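Local coordinates for probable conserved lipoprotein LpqI (Mycobacterium tuberculosis H37Rv, PDB 6GFV) that cleaves terminal beta-1,4-linked N-acetylglucosamine from peptidoglycan fragments as a family 3 glycoside hydrolase in peptidoglycan recycling, at residues A285-R288 / T289-G293; E313-R317 / A318-P322. One frame throughout, in Å; residues are numbered along the deposited sequence.

Both contacts lie late in the chain, within the TIM-barrel domain of this family 3 glycoside hydrolase. Contact 1 comes first. It spans the last turns of helix 282-292 and ends where that helix stops. The chain then runs through strand 297-299 of the barrel sheet and into helix 305-317. Contact 2 closes the turn after this second helix, ahead of helix 323-337. The two follow in series, so neither encloses nor crosses the other. The centres of contact 1 and contact 2 are about 12 Å apart, and the two touch. Leu287 packs on Ala315, and a side-chain to backbone bond ties the first helix to the turn. This joins the C-terminal ends of two successive barrel helices.

Contact 1. Residues A285-R288 / T289-G293; sequences AVLR and TLQAG
Gln291 folds back over Leu287, one helical turn earlier, and its amide also meets Arg288. Gln291 CB lies 3.3 Å from Leu287 O. CG turns to the side of its own backbone N (chi1 -80°), which brings Gln291 CG within 3.2 Å of the same carbonyl oxygen, Leu287 O. From there the chain runs on extended (chi2 177°). Gln291 CD passes Leu287 CD1 at 3.9 Å. The two side chains cross at a slant. At the tip, Gln291 OE1 lies 3.8 Å from Arg288 CD, while NE2 passes over Leu287 and donates to Glu320 O in the turn after the next helix. The amide and guanidinium planes are inclined by 47°. The Arg288 chain bends at its second and third torsions, and its NH2 forms a salt bridge with Glu238 and a hydrogen bond to Leu242 O.

Four i to i+4 backbone bonds hold this part of the helix, from Thr289 N to Ala285 O through to Ala292 N to Arg288 O. A Schellman motif ends the helix. Gly293 is its C-prime residue, with positive phi. Gly293 N bonds to Leu290 O at 3.2 Å, and Ala294 N pairs with Thr289 O.

On the side facing strand 297-299 of the TIM barrel, Thr289 CG2 rests 3.3 Å from Val286 O. Its OG1 bonds to Ser241 O, which satisfies this buried hydroxyl. The Thr289 side chain is about 8 Å from that of Asp268, the probable nucleophile. Val286 CG1 meets Leu290 CD1 at 4.3 Å. Val286 also touches Ala297 and Trp299 of the strand, as well as Val308 and Leu312 of helix 305-317.

Contact 2. Residues E313-R317 / A318-P322; sequences EQALR and AGELP
The Glu320 carboxylate lies against Ala315, with Glu320 OE2 3.4 Å from Ala315 CA. Glu320 CG stands beside its own backbone N (chi1 -59°), and the extended chain beyond it brings the carboxylate to the flank of Ala315. There OE2 forms a salt bridge with Arg311. The other flat group, the Arg317 guanidinium, has Glu313 O on one face, 3.6 Å above its plane and offset toward the rim.

Ala318 N bonds to Gln314 O at 3.0 Å. Gly319, with positive phi, then turns the chain back, a glycine-type C-terminal ending of a helix. Ala315 O takes two donors from the turn that follows: Leu321 N at 3.3 Å and, more weakly, Glu320 N at 2.8 Å. Leu321 N stands well above the carbonyl plane, 58° out of it. Ala315 CB packs on Leu321 CB at 4.2 Å, and Leu316 CD2 touches Leu321 O at 3.4 Å.

Pro322 is the N-cap residue of helix 323-337, so this turn links it to helix 305-317. Leu321 packs on Gln291 of helix 282-292. Leu316 and Glu313 touch Leu22 of helix 18-23, and Glu313 forms a salt bridge with Arg19.

Contact 1. Residues A285-R288 / T289-G293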
# COMPACT_ATOMS: atom_id res chain seq x y z
N ALA A 285 8.20 -14.71 0.84
CA ALA A 285 7.81 -13.46 1.47
C ALA A 285 6.32 -13.19 1.26
O ALA A 285 5.63 -12.77 2.18
CB ALA A 285 8.65 -12.32 0.96
N VAL A 286 5.84 -13.45 0.05
CA VAL A 286 4.44 -13.25 -0.28
C VAL A 286 3.56 -14.15 0.60
O VAL A 286 2.57 -13.68 1.16
CB VAL A 286 4.16 -13.52 -1.78
CG1 VAL A 286 2.66 -13.63 -2.04
CG2 VAL A 286 4.76 -12.43 -2.63
N LEU A 287 3.93 -15.42 0.72
CA LEU A 287 3.21 -16.35 1.58
C LEU A 287 3.13 -15.84 3.03
O LEU A 287 2.08 -15.87 3.63
CB LEU A 287 3.86 -17.74 1.54
CG LEU A 287 3.25 -18.85 2.42
CD1 LEU A 287 1.76 -18.99 2.22
CD2 LEU A 287 3.93 -20.19 2.15
N ARG A 288 4.25 -15.38 3.56
CA ARG A 288 4.31 -14.88 4.93
C ARG A 288 3.39 -13.69 5.17
O ARG A 288 2.70 -13.64 6.18
CB ARG A 288 5.74 -14.49 5.30
CG ARG A 288 6.64 -15.67 5.63
CD ARG A 288 6.35 -16.24 7.00
NE ARG A 288 6.43 -15.23 8.06
CZ ARG A 288 7.53 -14.95 8.75
NH1 ARG A 288 8.66 -15.61 8.52
NH2 ARG A 288 7.51 -14.02 9.69
N THR A 289 3.37 -12.73 4.23
CA THR A 289 2.62 -11.51 4.47
C THR A 289 1.11 -11.80 4.38
O THR A 289 0.35 -11.26 5.15
CB THR A 289 3.04 -10.36 3.51
OG1 THR A 289 2.61 -9.11 4.04
CG2 THR A 289 2.49 -10.55 2.09
N LEU A 290 0.70 -12.70 3.50
CA LEU A 290 -0.70 -13.13 3.46
C LEU A 290 -1.05 -13.98 4.69
O LEU A 290 -2.17 -13.92 5.19
CB LEU A 290 -1.00 -13.91 2.18
CG LEU A 290 -0.91 -13.09 0.88
CD1 LEU A 290 -1.30 -13.92 -0.33
CD2 LEU A 290 -1.75 -11.84 0.97
N GLN A 291 -0.09 -14.75 5.19
CA GLN A 291 -0.30 -15.49 6.43
C GLN A 291 -0.51 -14.52 7.61
O GLN A 291 -1.27 -14.82 8.54
CB GLN A 291 0.87 -16.44 6.69
CG GLN A 291 0.81 -17.74 5.89
CD GLN A 291 2.01 -18.63 6.11
OE1 GLN A 291 3.12 -18.14 6.25
NE2 GLN A 291 1.79 -19.94 6.13
N ALA A 292 0.13 -13.36 7.54
CA ALA A 292 0.01 -12.35 8.60
C ALA A 292 -1.34 -11.64 8.61
O ALA A 292 -1.76 -11.10 9.64
CB ALA A 292 1.13 -11.35 8.49
N GLY A 293 -2.03 -11.64 7.47
CA GLY A 293 -3.31 -10.97 7.37
C GLY A 293 -3.31 -9.74 6.47
O GLY A 293 -4.31 -9.04 6.41

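Contact 2. Residues E313-R317 / A318-P322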
# COMPACT_ATOMS: atom_id res chain seq x y z
N GLU A 313 -0.58 -21.76 -4.32
CA GLU A 313 -1.50 -22.87 -4.53
C GLU A 313 -1.05 -24.08 -3.70
O GLU A 313 -1.88 -24.79 -3.15
CB GLU A 313 -1.61 -23.23 -6.01
CG GLU A 313 -2.54 -22.32 -6.79
CD GLU A 313 -2.80 -22.81 -8.20
OE1 GLU A 313 -2.02 -22.47 -9.12
OE2 GLU A 313 -3.79 -23.54 -8.40
N GLN A 314 0.26 -24.29 -3.61
CA GLN A 314 0.80 -25.34 -2.74
C GLN A 314 0.36 -25.13 -1.29
O GLN A 314 -0.07 -26.07 -0.63
CB GLN A 314 2.32 -25.38 -2.79
CG GLN A 314 2.89 -25.83 -4.11
CD GLN A 314 4.39 -25.65 -4.16
OE1 GLN A 314 5.05 -25.48 -3.13
NE2 GLN A 314 4.95 -25.67 -5.36
N ALA A 315 0.47 -23.90 -0.81
CA ALA A 315 0.12 -23.57 0.56
C ALA A 315 -1.35 -23.86 0.84
O ALA A 315 -1.72 -24.25 1.93
CB ALA A 315 0.45 -22.13 0.86
N LEU A 316 -2.19 -23.67 -0.17
CA LEU A 316 -3.61 -23.93 -0.03
C LEU A 316 -3.88 -25.41 0.15
O LEU A 316 -4.70 -25.80 0.97
CB LEU A 316 -4.38 -23.39 -1.24
CG LEU A 316 -4.77 -21.91 -1.21
CD1 LEU A 316 -5.44 -21.51 -2.52
CD2 LEU A 316 -5.67 -21.63 -0.06
N ARG A 317 -3.18 -26.25 -0.61
CA ARG A 317 -3.42 -27.69 -0.56
C ARG A 317 -2.77 -28.35 0.66
O ARG A 317 -3.24 -29.39 1.12
CB ARG A 317 -2.91 -28.36 -1.85
CG ARG A 317 -3.74 -28.01 -3.08
CD ARG A 317 -3.33 -28.81 -4.30
NE ARG A 317 -1.94 -28.57 -4.69
CZ ARG A 317 -1.56 -27.63 -5.55
NH1 ARG A 317 -2.47 -26.84 -6.11
NH2 ARG A 317 -0.28 -27.48 -5.86
N ALA A 318 -1.71 -27.75 1.18
CA ALA A 318 -1.01 -28.30 2.33
C ALA A 318 -1.53 -27.70 3.64
O ALA A 318 -1.05 -28.03 4.71
CB ALA A 318 0.47 -28.06 2.20
N GLY A 319 -2.51 -26.81 3.54
CA GLY A 319 -3.07 -26.18 4.72
C GLY A 319 -2.21 -25.13 5.38
O GLY A 319 -2.45 -24.78 6.53
N GLU A 320 -1.20 -24.62 4.68
CA GLU A 320 -0.38 -23.55 5.25
C GLU A 320 -1.12 -22.23 5.24
O GLU A 320 -0.74 -21.29 5.91
CB GLU A 320 0.92 -23.37 4.46
CG GLU A 320 1.82 -24.57 4.39
CD GLU A 320 2.96 -24.33 3.44
OE1 GLU A 320 3.97 -23.74 3.87
OE2 GLU A 320 2.84 -24.71 2.26
N LEU A 321 -2.16 -22.16 4.41
CA LEU A 321 -2.98 -20.97 4.28
C LEU A 321 -4.41 -21.43 4.05
O LEU A 321 -4.67 -22.18 3.13
CB LEU A 321 -2.46 -20.08 3.14
CG LEU A 321 -3.13 -18.76 2.77
CD1 LEU A 321 -2.65 -17.62 3.65
CD2 LEU A 321 -2.85 -18.44 1.31
N PRO A 322 -5.33 -21.01 4.92
CA PRO A 322 -6.73 -21.44 4.79
C PRO A 322 -7.53 -20.56 3.82
O PRO A 322 -7.27 -19.37 3.72
CB PRO A 322 -7.26 -21.33 6.22
CG PRO A 322 -6.46 -20.23 6.81
CD PRO A 322 -5.11 -20.25 6.17